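Local structure of SmhB (6ZZ5) at residues 61-65 and 66-70; 21-24 and 25-29; 119-122 and 123-127; 52-55 and 56-60; 329-332 and 333-337. The protein forms the B component of a three-part alpha-pore-forming toxin of Serratia marcescens, captured here in its soluble state, and probably joins its partner proteins in a membrane pore. One frame throughout, in Å; residues are numbered along the deposited sequence.

Interaction 1: 61-65 and 66-70; sequences AEHYL and KDIQP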
loop_
_atom_site.group_PDB
_atom_site.type_symbol
_atom_site.label_atom_id
_atom_site.label_comp_id
_atom_site.label_asym_id
_atom_site.label_seq_id
_atom_site.Cartn_x
_atom_site.Cartn_y
_atom_site.Cartn_z
ATOM N N ALA A 61 -10.572 4.337 5.182
ATOM C CA ALA A 61 -10.305 3.127 4.381
ATOM C C ALA A 61 -11.061 3.230 3.049
ATOM O O ALA A 61 -10.430 2.941 1.998
ATOM C CB ALA A 61 -10.746 1.897 5.129
ATOM N N GLU A 62 -12.346 3.597 3.101
ATOM C CA GLU A 62 -13.197 3.761 1.885
ATOM C C GLU A 62 -12.599 4.876 1.020
ATOM O O GLU A 62 -12.583 4.757 -0.229
ATOM C CB GLU A 62 -14.634 4.106 2.275
ATOM C CG GLU A 62 -15.571 4.300 1.097
ATOM C CD GLU A 62 -15.992 3.003 0.434
ATOM O OE1 GLU A 62 -15.347 1.950 0.722
ATOM O OE2 GLU A 62 -16.955 3.039 -0.403
ATOM N N HIS A 63 -12.153 5.958 1.632
ATOM C CA HIS A 63 -11.562 7.091 0.862
ATOM C C HIS A 63 -10.309 6.584 0.110
ATOM O O HIS A 63 -10.144 6.847 -1.091
ATOM C CB HIS A 63 -11.299 8.256 1.791
ATOM C CG HIS A 63 -10.620 9.393 1.109
ATOM N ND1 HIS A 63 -11.117 9.951 -0.089
ATOM C CD2 HIS A 63 -9.496 10.065 1.430
ATOM C CE1 HIS A 63 -10.323 10.941 -0.443
ATOM N NE2 HIS A 63 -9.316 11.013 0.477
ATOM N N TYR A 64 -9.450 5.834 0.787
ATOM C CA TYR A 64 -8.282 5.225 0.121
ATOM C C TYR A 64 -8.774 4.385 -1.061
ATOM O O TYR A 64 -8.301 4.564 -2.226
ATOM C CB TYR A 64 -7.399 4.386 1.056
ATOM C CG TYR A 64 -6.288 3.842 0.211
ATOM C CD1 TYR A 64 -5.187 4.624 -0.097
ATOM C CD2 TYR A 64 -6.382 2.590 -0.354
ATOM C CE1 TYR A 64 -4.224 4.163 -0.981
ATOM C CE2 TYR A 64 -5.398 2.096 -1.180
ATOM C CZ TYR A 64 -4.344 2.914 -1.537
ATOM O OH TYR A 64 -3.378 2.487 -2.416
ATOM N N LEU A 65 -9.693 3.452 -0.784
ATOM C CA LEU A 65 -10.062 2.398 -1.759
ATOM C C LEU A 65 -10.716 3.063 -2.974
ATOM O O LEU A 65 -10.410 2.641 -4.097
ATOM C CB LEU A 65 -11.005 1.378 -1.129
ATOM C CG LEU A 65 -10.368 0.437 -0.096
ATOM C CD1 LEU A 65 -11.439 -0.420 0.601
ATOM C CD2 LEU A 65 -9.372 -0.504 -0.768
ATOM N N LYS A 66 -11.613 4.018 -2.755
ATOM C CA LYS A 66 -12.511 4.537 -3.798
ATOM C C LYS A 66 -11.804 5.679 -4.514
ATOM O O LYS A 66 -12.009 5.875 -5.733
ATOM C CB LYS A 66 -13.886 4.938 -3.230
ATOM C CG LYS A 66 -14.798 3.787 -2.807
ATOM C CD LYS A 66 -15.040 2.674 -3.868
ATOM C CE LYS A 66 -15.704 1.393 -3.366
ATOM N NZ LYS A 66 -14.756 0.247 -3.251
ATOM N N ASP A 67 -10.984 6.453 -3.823
ATOM C CA ASP A 67 -10.569 7.752 -4.415
ATOM C C ASP A 67 -9.077 7.699 -4.679
ATOM O O ASP A 67 -8.606 8.501 -5.456
ATOM C CB ASP A 67 -10.960 8.936 -3.518
ATOM C CG ASP A 67 -12.428 9.027 -3.200
ATOM O OD1 ASP A 67 -13.244 8.836 -4.126
ATOM O OD2 ASP A 67 -12.748 9.283 -2.042
ATOM N N ILE A 68 -8.315 6.863 -3.975
ATOM C CA ILE A 68 -6.836 6.965 -4.114
ATOM C C ILE A 68 -6.297 5.789 -4.911
ATOM O O ILE A 68 -5.482 6.053 -5.864
ATOM C CB ILE A 68 -6.138 7.160 -2.750
ATOM C CG1 ILE A 68 -6.727 8.369 -2.028
ATOM C CG2 ILE A 68 -4.630 7.227 -2.931
ATOM C CD1 ILE A 68 -6.150 8.578 -0.650
ATOM N N GLN A 69 -6.666 4.551 -4.558
ATOM C CA GLN A 69 -6.211 3.375 -5.340
ATOM C C GLN A 69 -6.361 3.629 -6.855
ATOM O O GLN A 69 -5.454 3.229 -7.608
ATOM C CB GLN A 69 -6.936 2.101 -4.904
ATOM C CG GLN A 69 -6.435 0.821 -5.555
ATOM C CD GLN A 69 -5.158 0.253 -4.994
ATOM O OE1 GLN A 69 -4.541 0.808 -4.097
ATOM N NE2 GLN A 69 -4.726 -0.868 -5.534
ATOM N N PRO A 70 -7.512 4.101 -7.391
ATOM C CA PRO A 70 -7.652 4.348 -8.842
ATOM C C PRO A 70 -6.611 5.325 -9.410
ATOM O O PRO A 70 -6.196 5.136 -10.585
ATOM C CB PRO A 70 -9.067 4.901 -9.061
ATOM C CG PRO A 70 -9.794 4.435 -7.816
ATOM C CD PRO A 70 -8.763 4.449 -6.695
#

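Interaction 2: 21-24 and 25-29; sequences HIQT and YCNSV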
loop_
_atom_site.group_PDB
_atom_site.type_symbol
_atom_site.label_atom_id
_atom_site.label_comp_id
_atom_site.label_asym_id
_atom_site.label_seq_id
_atom_site.Cartn_x
_atom_site.Cartn_y
_atom_site.Cartn_z
ATOM N N HIS A 21 -0.771 -3.571 -0.582
ATOM C CA HIS A 21 -0.681 -3.807 0.882
ATOM C C HIS A 21 -1.697 -2.903 1.594
ATOM O O HIS A 21 -2.528 -3.392 2.395
ATOM C CB HIS A 21 0.774 -3.549 1.313
ATOM C CG HIS A 21 1.083 -3.877 2.733
ATOM N ND1 HIS A 21 2.387 -3.793 3.261
ATOM C CD2 HIS A 21 0.279 -4.347 3.719
ATOM C CE1 HIS A 21 2.327 -4.146 4.540
ATOM N NE2 HIS A 21 1.036 -4.483 4.842
ATOM N N ILE A 22 -1.654 -1.581 1.349
ATOM C CA ILE A 22 -2.636 -0.658 1.981
ATOM C C ILE A 22 -4.062 -1.011 1.526
ATOM O O ILE A 22 -4.975 -0.985 2.370
ATOM C CB ILE A 22 -2.268 0.840 1.810
ATOM C CG1 ILE A 22 -3.288 1.718 2.552
ATOM C CG2 ILE A 22 -2.127 1.282 0.358
ATOM C CD1 ILE A 22 -2.856 3.170 2.700
ATOM N N GLN A 23 -4.279 -1.444 0.279
ATOM C CA GLN A 23 -5.646 -1.831 -0.153
ATOM C C GLN A 23 -6.182 -2.990 0.735
ATOM O O GLN A 23 -7.317 -2.901 1.285
ATOM C CB GLN A 23 -5.638 -2.299 -1.609
ATOM C CG GLN A 23 -6.963 -2.839 -2.049
ATOM C CD GLN A 23 -6.918 -3.203 -3.514
ATOM O OE1 GLN A 23 -6.178 -4.073 -3.900
ATOM N NE2 GLN A 23 -7.748 -2.580 -4.308
ATOM N N THR A 24 -5.385 -4.025 0.926
ATOM C CA THR A 24 -5.781 -5.174 1.786
ATOM C C THR A 24 -6.016 -4.694 3.221
ATOM O O THR A 24 -6.992 -5.122 3.841
ATOM C CB THR A 24 -4.719 -6.270 1.765
ATOM O OG1 THR A 24 -4.543 -6.626 0.392
ATOM C CG2 THR A 24 -5.134 -7.493 2.543
ATOM N N TYR A 25 -5.113 -3.869 3.744
ATOM C CA TYR A 25 -5.273 -3.301 5.091
ATOM C C TYR A 25 -6.618 -2.603 5.210
ATOM O O TYR A 25 -7.330 -2.807 6.229
ATOM C CB TYR A 25 -4.091 -2.404 5.466
ATOM C CG TYR A 25 -3.877 -2.315 6.956
ATOM C CD1 TYR A 25 -4.743 -1.592 7.752
ATOM C CD2 TYR A 25 -2.794 -2.936 7.559
ATOM C CE1 TYR A 25 -4.596 -1.556 9.133
ATOM C CE2 TYR A 25 -2.619 -2.908 8.939
ATOM C CZ TYR A 25 -3.513 -2.201 9.716
ATOM O OH TYR A 25 -3.282 -2.204 11.047
ATOM N N CYS A 26 -6.940 -1.747 4.237
ATOM C CA CYS A 26 -8.219 -0.985 4.197
ATOM C C CYS A 26 -9.407 -1.962 4.197
ATOM O O CYS A 26 -10.422 -1.672 4.859
ATOM C CB CYS A 26 -8.291 -0.042 2.987
ATOM S SG CYS A 26 -7.203 1.382 3.197
ATOM N N ASN A 27 -9.334 -3.038 3.423
ATOM C CA ASN A 27 -10.426 -4.057 3.388
ATOM C C ASN A 27 -10.615 -4.652 4.796
ATOM O O ASN A 27 -11.793 -4.930 5.216
ATOM C CB ASN A 27 -10.141 -5.152 2.342
ATOM C CG ASN A 27 -10.252 -4.657 0.927
ATOM O OD1 ASN A 27 -11.024 -3.766 0.682
ATOM N ND2 ASN A 27 -9.560 -5.305 0.011
ATOM N N SER A 28 -9.533 -4.816 5.535
ATOM C CA SER A 28 -9.589 -5.418 6.894
ATOM C C SER A 28 -10.299 -4.455 7.843
ATOM O O SER A 28 -11.100 -4.922 8.702
ATOM C CB SER A 28 -8.255 -5.832 7.444
ATOM O OG SER A 28 -7.479 -4.738 7.961
ATOM N N VAL A 29 -10.105 -3.157 7.627
ATOM C CA VAL A 29 -10.756 -2.117 8.458
ATOM C C VAL A 29 -12.230 -2.159 8.163
ATOM O O VAL A 29 -13.008 -2.064 9.082
ATOM C CB VAL A 29 -10.144 -0.718 8.204
ATOM C CG1 VAL A 29 -10.913 0.404 8.906
ATOM C CG2 VAL A 29 -8.688 -0.696 8.578
#

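Interaction 3: 119-122 and 123-127; sequences VSAN and TRRTI. With SO4 (sulfate ion), chain E.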
loop_
_atom_site.group_PDB
_atom_site.type_symbol
_atom_site.label_atom_id
_atom_site.label_comp_id
_atom_site.label_asym_id
_atom_site.label_seq_id
_atom_site.Cartn_x
_atom_site.Cartn_y
_atom_site.Cartn_z
ATOM N N VAL A 119 -0.362 14.882 -12.049
ATOM C CA VAL A 119 -1.236 13.810 -11.523
ATOM C C VAL A 119 -0.539 13.156 -10.300
ATOM O O VAL A 119 -1.204 12.939 -9.290
ATOM C CB VAL A 119 -1.608 12.769 -12.585
ATOM C CG1 VAL A 119 -2.297 11.594 -11.919
ATOM C CG2 VAL A 119 -2.449 13.425 -13.682
ATOM N N SER A 120 0.753 12.843 -10.403
ATOM C CA SER A 120 1.494 12.145 -9.337
ATOM C C SER A 120 1.522 13.056 -8.098
ATOM O O SER A 120 1.474 12.554 -6.974
ATOM C CB SER A 120 2.846 11.686 -9.795
ATOM O OG SER A 120 3.787 12.773 -9.756
ATOM N N ALA A 121 1.656 14.352 -8.307
ATOM C CA ALA A 121 1.706 15.378 -7.255
ATOM C C ALA A 121 0.326 15.495 -6.579
ATOM O O ALA A 121 0.287 15.589 -5.343
ATOM C CB ALA A 121 2.144 16.694 -7.822
ATOM N N ASN A 122 -0.773 15.478 -7.330
ATOM C CA ASN A 122 -2.147 15.489 -6.739
ATOM C C ASN A 122 -2.349 14.218 -5.906
ATOM O O ASN A 122 -2.860 14.313 -4.806
ATOM C CB ASN A 122 -3.224 15.763 -7.789
ATOM C CG ASN A 122 -3.205 17.229 -8.182
ATOM O OD1 ASN A 122 -2.723 18.076 -7.400
ATOM N ND2 ASN A 122 -3.687 17.552 -9.377
ATOM N N THR A 123 -1.909 13.075 -6.383
ATOM C CA THR A 123 -1.972 11.795 -5.649
ATOM C C THR A 123 -1.206 11.911 -4.326
ATOM O O THR A 123 -1.769 11.535 -3.287
ATOM C CB THR A 123 -1.482 10.635 -6.522
ATOM O OG1 THR A 123 -2.365 10.598 -7.645
ATOM C CG2 THR A 123 -1.561 9.312 -5.800
ATOM N N ARG A 124 0.028 12.390 -4.379
ATOM C CA ARG A 124 0.874 12.585 -3.176
ATOM C C ARG A 124 0.144 13.475 -2.169
ATOM O O ARG A 124 0.179 13.172 -0.941
ATOM C CB ARG A 124 2.223 13.200 -3.538
ATOM C CG ARG A 124 3.049 13.553 -2.305
ATOM C CD ARG A 124 4.407 14.153 -2.595
ATOM N NE ARG A 124 4.306 15.206 -3.580
ATOM C CZ ARG A 124 3.899 16.443 -3.339
ATOM N NH1 ARG A 124 3.548 16.815 -2.120
ATOM N NH2 ARG A 124 3.855 17.321 -4.323
ATOM N N ARG A 125 -0.438 14.579 -2.623
ATOM C CA ARG A 125 -1.120 15.519 -1.713
ATOM C C ARG A 125 -2.373 14.846 -1.125
ATOM O O ARG A 125 -2.674 15.050 0.065
ATOM C CB ARG A 125 -1.512 16.815 -2.405
ATOM C CG ARG A 125 -0.391 17.744 -2.849
ATOM C CD ARG A 125 -0.993 18.857 -3.754
ATOM N NE ARG A 125 0.146 19.455 -4.400
ATOM C CZ ARG A 125 0.411 19.506 -5.692
ATOM N NH1 ARG A 125 -0.474 19.182 -6.604
ATOM N NH2 ARG A 125 1.551 20.051 -6.068
ATOM N N THR A 126 -3.118 14.073 -1.907
ATOM C CA THR A 126 -4.350 13.424 -1.448
ATOM C C THR A 126 -3.985 12.389 -0.365
ATOM O O THR A 126 -4.663 12.369 0.721
ATOM C CB THR A 126 -5.138 12.770 -2.586
ATOM O OG1 THR A 126 -5.401 13.828 -3.503
ATOM C CG2 THR A 126 -6.440 12.167 -2.111
ATOM N N ILE A 127 -2.971 11.585 -0.608
ATOM C CA ILE A 127 -2.574 10.551 0.402
ATOM C C ILE A 127 -1.946 11.260 1.613
ATOM O O ILE A 127 -2.157 10.767 2.731
ATOM C CB ILE A 127 -1.717 9.397 -0.198
ATOM C CG1 ILE A 127 -1.572 8.208 0.760
ATOM C CG2 ILE A 127 -0.318 9.825 -0.604
ATOM C CD1 ILE A 127 -2.821 7.688 1.346
HETATM S S SO4 E . 3.075 20.686 -2.479
HETATM O O1 SO4 E . 1.644 20.825 -2.658
HETATM O O2 SO4 E . 3.726 20.691 -3.763
HETATM O O3 SO4 E . 3.580 21.775 -1.679
HETATM O O4 SO4 E . 3.329 19.450 -1.796
HETATM O O HOH W 1 -4.066 12.441 -8.722
#

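Interaction 4: 52-55 and 56-60; sequences TGLG and AARQH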
loop_
_atom_site.group_PDB
_atom_site.type_symbol
_atom_site.label_atom_id
_atom_site.label_comp_id
_atom_site.label_asym_id
_atom_site.label_seq_id
_atom_site.Cartn_x
_atom_site.Cartn_y
_atom_site.Cartn_z
ATOM N N THR A 52 -17.805 4.978 17.048
ATOM C CA THR A 52 -17.659 6.272 16.338
ATOM C C THR A 52 -16.292 6.254 15.671
ATOM O O THR A 52 -16.206 6.574 14.460
ATOM C CB THR A 52 -17.837 7.488 17.264
ATOM O OG1 THR A 52 -19.177 7.388 17.674
ATOM C CG2 THR A 52 -17.577 8.840 16.617
ATOM N N GLY A 53 -15.254 5.917 16.445
ATOM C CA GLY A 53 -13.903 5.747 15.880
ATOM C C GLY A 53 -13.846 4.790 14.708
ATOM O O GLY A 53 -13.183 5.080 13.669
ATOM N N LEU A 54 -14.438 3.610 14.866
ATOM C CA LEU A 54 -14.445 2.593 13.801
ATOM C C LEU A 54 -15.157 3.139 12.558
ATOM O O LEU A 54 -14.646 2.885 11.476
ATOM C CB LEU A 54 -15.088 1.288 14.285
ATOM C CG LEU A 54 -15.291 0.218 13.226
ATOM C CD1 LEU A 54 -13.942 -0.230 12.609
ATOM C CD2 LEU A 54 -16.037 -0.976 13.824
ATOM N N GLY A 55 -16.246 3.868 12.713
ATOM C CA GLY A 55 -16.922 4.507 11.561
ATOM C C GLY A 55 -15.995 5.440 10.817
ATOM O O GLY A 55 -16.015 5.460 9.578
ATOM N N ALA A 56 -15.210 6.229 11.558
ATOM C CA ALA A 56 -14.253 7.188 10.974
ATOM C C ALA A 56 -13.165 6.377 10.256
ATOM O O ALA A 56 -12.788 6.700 9.109
ATOM C CB ALA A 56 -13.692 8.110 12.073
ATOM N N ALA A 57 -12.680 5.301 10.888
ATOM C CA ALA A 57 -11.616 4.470 10.280
ATOM C C ALA A 57 -12.122 3.836 8.971
ATOM O O ALA A 57 -11.373 3.862 7.959
ATOM C CB ALA A 57 -11.168 3.436 11.245
ATOM N N ARG A 58 -13.329 3.314 8.992
ATOM C CA ARG A 58 -14.012 2.756 7.803
ATOM C C ARG A 58 -14.114 3.809 6.707
ATOM O O ARG A 58 -13.817 3.462 5.582
ATOM C CB ARG A 58 -15.419 2.278 8.187
ATOM C CG ARG A 58 -15.407 1.076 9.133
ATOM C CD ARG A 58 -16.831 0.645 9.601
ATOM N NE ARG A 58 -17.700 0.820 8.436
ATOM C CZ ARG A 58 -17.757 -0.003 7.413
ATOM N NH1 ARG A 58 -17.109 -1.152 7.431
ATOM N NH2 ARG A 58 -18.507 0.311 6.385
ATOM N N GLN A 59 -14.538 5.029 7.020
ATOM C CA GLN A 59 -14.562 6.138 6.026
ATOM C C GLN A 59 -13.150 6.406 5.458
ATOM O O GLN A 59 -13.018 6.610 4.237
ATOM C CB GLN A 59 -15.230 7.369 6.634
ATOM C CG GLN A 59 -14.977 8.689 5.885
ATOM C CD GLN A 59 -15.191 8.654 4.389
ATOM O OE1 GLN A 59 -15.971 7.857 3.857
ATOM N NE2 GLN A 59 -14.476 9.526 3.687
ATOM N N HIS A 60 -12.110 6.461 6.281
ATOM C CA HIS A 60 -10.740 6.727 5.798
ATOM C C HIS A 60 -10.321 5.604 4.827
ATOM O O HIS A 60 -9.747 5.904 3.801
ATOM C CB HIS A 60 -9.725 6.830 6.973
ATOM C CG HIS A 60 -9.904 8.020 7.835
ATOM N ND1 HIS A 60 -10.211 9.276 7.316
ATOM C CD2 HIS A 60 -9.892 8.138 9.178
ATOM C CE1 HIS A 60 -10.337 10.128 8.304
ATOM N NE2 HIS A 60 -10.177 9.444 9.484
#

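Interaction 5: 329-332 and 333-337; sequences KIIK and QQMAG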
loop_
_atom_site.group_PDB
_atom_site.type_symbol
_atom_site.label_atom_id
_atom_site.label_comp_id
_atom_site.label_asym_id
_atom_site.label_seq_id
_atom_site.Cartn_x
_atom_site.Cartn_y
_atom_site.Cartn_z
ATOM N N LYS A 329 2.422 -3.518 -17.814
ATOM C CA LYS A 329 1.404 -4.504 -18.274
ATOM C C LYS A 329 1.185 -5.537 -17.145
ATOM O O LYS A 329 0.013 -5.871 -16.831
ATOM C CB LYS A 329 1.842 -5.238 -19.551
ATOM C CG LYS A 329 1.947 -4.367 -20.816
ATOM C CD LYS A 329 2.485 -5.143 -22.038
ATOM C CE LYS A 329 3.167 -4.296 -23.103
ATOM N NZ LYS A 329 2.193 -3.346 -23.664
ATOM N N ILE A 330 2.260 -6.006 -16.558
ATOM C CA ILE A 330 2.205 -7.056 -15.485
ATOM C C ILE A 330 1.544 -6.429 -14.260
ATOM O O ILE A 330 0.633 -7.053 -13.696
ATOM C CB ILE A 330 3.576 -7.643 -15.181
ATOM C CG1 ILE A 330 4.216 -8.250 -16.437
ATOM C CG2 ILE A 330 3.457 -8.690 -14.065
ATOM C CD1 ILE A 330 5.703 -8.498 -16.285
ATOM N N ILE A 331 1.939 -5.224 -13.922
ATOM C CA ILE A 331 1.398 -4.526 -12.733
ATOM C C ILE A 331 -0.093 -4.323 -12.913
ATOM O O ILE A 331 -0.871 -4.670 -11.978
ATOM C CB ILE A 331 2.168 -3.239 -12.414
ATOM C CG1 ILE A 331 3.559 -3.613 -11.927
ATOM C CG2 ILE A 331 1.440 -2.394 -11.406
ATOM C CD1 ILE A 331 4.468 -2.451 -11.819
ATOM N N LYS A 332 -0.530 -3.826 -14.066
ATOM C CA LYS A 332 -1.994 -3.629 -14.229
ATOM C C LYS A 332 -2.749 -4.954 -14.025
ATOM O O LYS A 332 -3.827 -4.945 -13.365
ATOM C CB LYS A 332 -2.258 -2.930 -15.553
ATOM C CG LYS A 332 -1.896 -1.443 -15.493
ATOM C CD LYS A 332 -1.812 -0.799 -16.875
ATOM C CE LYS A 332 -3.134 -0.861 -17.579
ATOM N NZ LYS A 332 -3.742 0.469 -17.604
ATOM N N GLN A 333 -2.256 -6.039 -14.601
ATOM C CA GLN A 333 -2.887 -7.379 -14.495
ATOM C C GLN A 333 -2.899 -7.827 -13.028
ATOM O O GLN A 333 -3.917 -8.320 -12.531
ATOM C CB GLN A 333 -2.129 -8.419 -15.330
ATOM C CG GLN A 333 -2.337 -8.315 -16.836
ATOM C CD GLN A 333 -1.585 -9.438 -17.520
ATOM O OE1 GLN A 333 -0.389 -9.628 -17.306
ATOM N NE2 GLN A 333 -2.302 -10.245 -18.272
ATOM N N GLN A 334 -1.783 -7.692 -12.340
ATOM C CA GLN A 334 -1.704 -8.083 -10.898
ATOM C C GLN A 334 -2.680 -7.277 -10.048
ATOM O O GLN A 334 -3.290 -7.846 -9.178
ATOM C CB GLN A 334 -0.317 -7.851 -10.330
ATOM C CG GLN A 334 0.664 -8.816 -10.919
ATOM C CD GLN A 334 0.846 -10.129 -10.205
ATOM O OE1 GLN A 334 0.144 -10.485 -9.245
ATOM N NE2 GLN A 334 1.793 -10.877 -10.759
ATOM N N MET A 335 -2.779 -5.971 -10.281
ATOM C CA MET A 335 -3.631 -5.074 -9.471
ATOM C C MET A 335 -5.095 -5.387 -9.735
ATOM O O MET A 335 -5.879 -5.301 -8.789
ATOM C CB MET A 335 -3.278 -3.605 -9.722
ATOM C CG MET A 335 -1.871 -3.335 -9.210
ATOM S SD MET A 335 -1.401 -1.606 -9.241
ATOM C CE MET A 335 -2.223 -1.117 -7.717
ATOM N N ALA A 336 -5.451 -5.808 -10.938
ATOM C CA ALA A 336 -6.840 -6.180 -11.256
ATOM C C ALA A 336 -7.129 -7.618 -10.799
ATOM O O ALA A 336 -8.268 -7.972 -10.700
ATOM C CB ALA A 336 -7.107 -5.985 -12.733
ATOM N N GLY A 337 -6.132 -8.435 -10.517
ATOM C CA GLY A 337 -6.317 -9.904 -10.423
ATOM C C GLY A 337 -6.127 -10.406 -8.996
ATOM O O GLY A 337 -5.995 -11.624 -8.812
#

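Interaction 1: 61-65 and 66-70
The H63 imidazole meets D67 because CG stands opposite the backbone N (chi1 176°), and the D67 carboxylate, with CG beside its own backbone N, swings back to meet it. The resulting His-carboxylate hydrogen bond joins neighbouring turns of helix 44-92, a long helix of the bundle, where it widens into a pi-type turn at 66-68. H63 ND1 donates to D67 OD2 over 2.6 Å. The oxygen lies at the ring edge, near the imidazole plane, and offers its anti lone pair, while the ring and carboxylate planes are 60° apart. So close an anion would tend to stabilise a protonated imidazole.

The widened turn leaves Y64 O gripped twice, by Q69 N at 2.8 Å and by I68 N at 2.9 Å, the latter coming from above the carbonyl plane. P70, having no N-H, cannot continue the pattern, and the helix kinks there. I68 fills the inner side: its CG1 lies over one face of the H63 ring, and T126 and L130 of helix 99-151 pack against I68 from beyond. Y64 crosses I68 at about a right angle, bringing Y64 CE1 to 3.7 Å from I68 CG2.

Interaction 2: 21-24 and 25-29
The backbone from H21 to V29 is regular alpha-helix, and each carbonyl of 21-24 receives the N-H four residues on. Y25 N bonds to H21 O, C26 N to I22 O, N27 N to Q23 O and S28 N to T24 O, the shortest of the four being C26 N to I22 O at 2.8 Å. One turn later Y25 O serves two donors, V29 N and the hydroxyl of S28, whose OG reaches it at 2.6 Å; the same OG also bonds to G214 N. The S28 torsion explains the first of these bonds: OG sits between the backbone N and the carbonyl carbon (chi1 79°), from where it folds back over the preceding turn.

Side chains one turn apart touch lightly. I22 CG1 comes to 4.0 Å from C26 SG, an apolar contact on the inner side. Q23 and N27 run side by side and point the same way, their amide planes 18° from parallel, with Q23 CG 4.1 Å from N27 ND2. The T24 hydroxyl turns back to L20 O, and the Y25 hydroxyl bonds to G263 O.

This part of helix 4-30 lies between two helices and the sheet: I22, Y25 and C26 face helix 252-300, Q23 and N27 rest against L65 of helix 44-92, and T24 and S28 lie on strands 191-196 and 216-221.

Interaction 3: 119-122 and 123-127
N122 and R125 cross at a slant, the amide and guanidinium planes turned 62° against each other, on the outer side of helix 99-151 in the long helical bundle. N122 OD1 lies at the edge of the R125 guanidinium, near its plane, 2.6 Å from NH1, although the N-H is poorly aimed and the hydrogen bond is weak. The same NH1 has a stronger partner in E118, with which it forms a salt bridge. R125 remains extended from CG to NE and passes over A121: the A121 carbonyl oxygen is above one face of the guanidinium, toward its rim, and A121 CB is 3.8 Å from R125 NH1.

R124 leaves the same stretch of helix by a different route, its CG opposite the backbone N (chi1 174°) and its chain bent farther out, so that both guanidinium groups converge on one sulfate ion, probably acquired from the crystallisation liquor. Each meets the anion at its edge, with the sulfur near its plane. R124 NH1 bonds to sulfate O4 at 2.7 Å. R125 presents two neighbouring donors, NE to sulfate O1 at 2.7 Å and NH2 to sulfate O2 at 3.2 Å.

T126 also meets H63 of helix 44-92, and its hydroxyl joins its own N-H in binding N122 O, OG1 at 2.9 Å. A water links the neighbouring turns, donating to V119 O and lying 2.7 Å from T123 OG1.

Interaction 4: 52-55 and 56-60
R58 lays its methylenes against L54 and turns its flat guanidinium away from it, so that NH1 reaches R30 O in a weak hydrogen bond, while the imidazole of H60, the other flat group here, takes the A56 carbonyl oxygen over one face. That A56 O lies 3.1 Å above the H60 ring plane, displaced toward the rim. H60 NE2 bonds to D137 OD2 of helix 99-151, which ties down the ring, and Y264 of helix 252-300 and L130, K133 and L134 of helix 99-151 touch it.

Across the turn, the working side-chain pair is L54 with R58. The R58 chain starts with CG beside its backbone N (chi1 -67°), which lays the aliphatic part back over the preceding turn: R58 CG sits 3.1 Å from L54 O, and R58 CD is 4.0 Å from L54 CG. The two side chains pass at an angle, methylenes against the branched end of the leucine.

All this belongs to an unbroken alpha-helical stretch near the start of helix 44-92, in the long helical bundle. A57 N bonds to G53 O at 2.8 Å and R58 N to L54 O at 2.8 Å, with equivalent bonds from A56 N to T52 O and from Q59 N to G55 O. A56 and A57 press against Y264, and L54 packs on Q32 and M213 of the adjoining loops.

Interaction 5: 329-332 and 333-337
Q334 N and M335 N make the shortest hydrogen bonds here, to I330 O at 2.8 Å and to I331 O at 2.9 Å. A336 N follows with K332 O at 3.0 Å, and Q333 N with K329 O at 3.2 Å, so the last full turns of helix 321-336 are held by regular i to i+4 bonds. Beyond these, G337 N reaches only three residues back, to Q334 O at 3.2 Å, as the chain leaves helical geometry.

Among the side-chain polar groups, K332 bends at its third and fourth torsions and hands its NZ to T77 OG1 of helix 44-92. K329 stays at the outer side, where its NZ forms a long, weak ion pair with a sulfate that probably comes from the crystallisation liquor.

The buried side is carried by I331 and M335, which lie side by side and point the same way. I331 CG2 is directed opposite its backbone N and comes to 3.7 Å from M335 SD. The M335 CG starts beside its own backbone N (chi1 -66°) and lies 3.2 Å from I331 O, before the bent thioether packs on Q69 and I73 of helix 44-92. I331 itself packs on M12, N13 and S16 of helix 4-30.

In the fold, this is the C-terminal end of a helix laid along the bundle: I331 and M335 face helices 4-30 and 44-92, K329 and Q333 lie at the exposed side, and G337 begins the exit to strand 339-340.

Along the chain the contacts run in the order interaction 2 (helix 4-30), interaction 4 and then interaction 1 (both on helix 44-92), interaction 3 (helix 99-151) and finally interaction 5 (helix 321-336). Interaction 1 is the hub: its centre lies about 10 Å from that of interaction 2, 13 Å from interaction 3, 14 Å from interaction 4 and 17 Å from interaction 5. It packs on interactions 2, 3 and 5 and adjoins interaction 4 in sequence. V29 of 25-29 also touches A57 of 56-60. Interactions 4 and 5 are farthest apart, centres about 29 Å. Together they sample a bundle consistent with a soluble, ClyA-like pore-forming toxin.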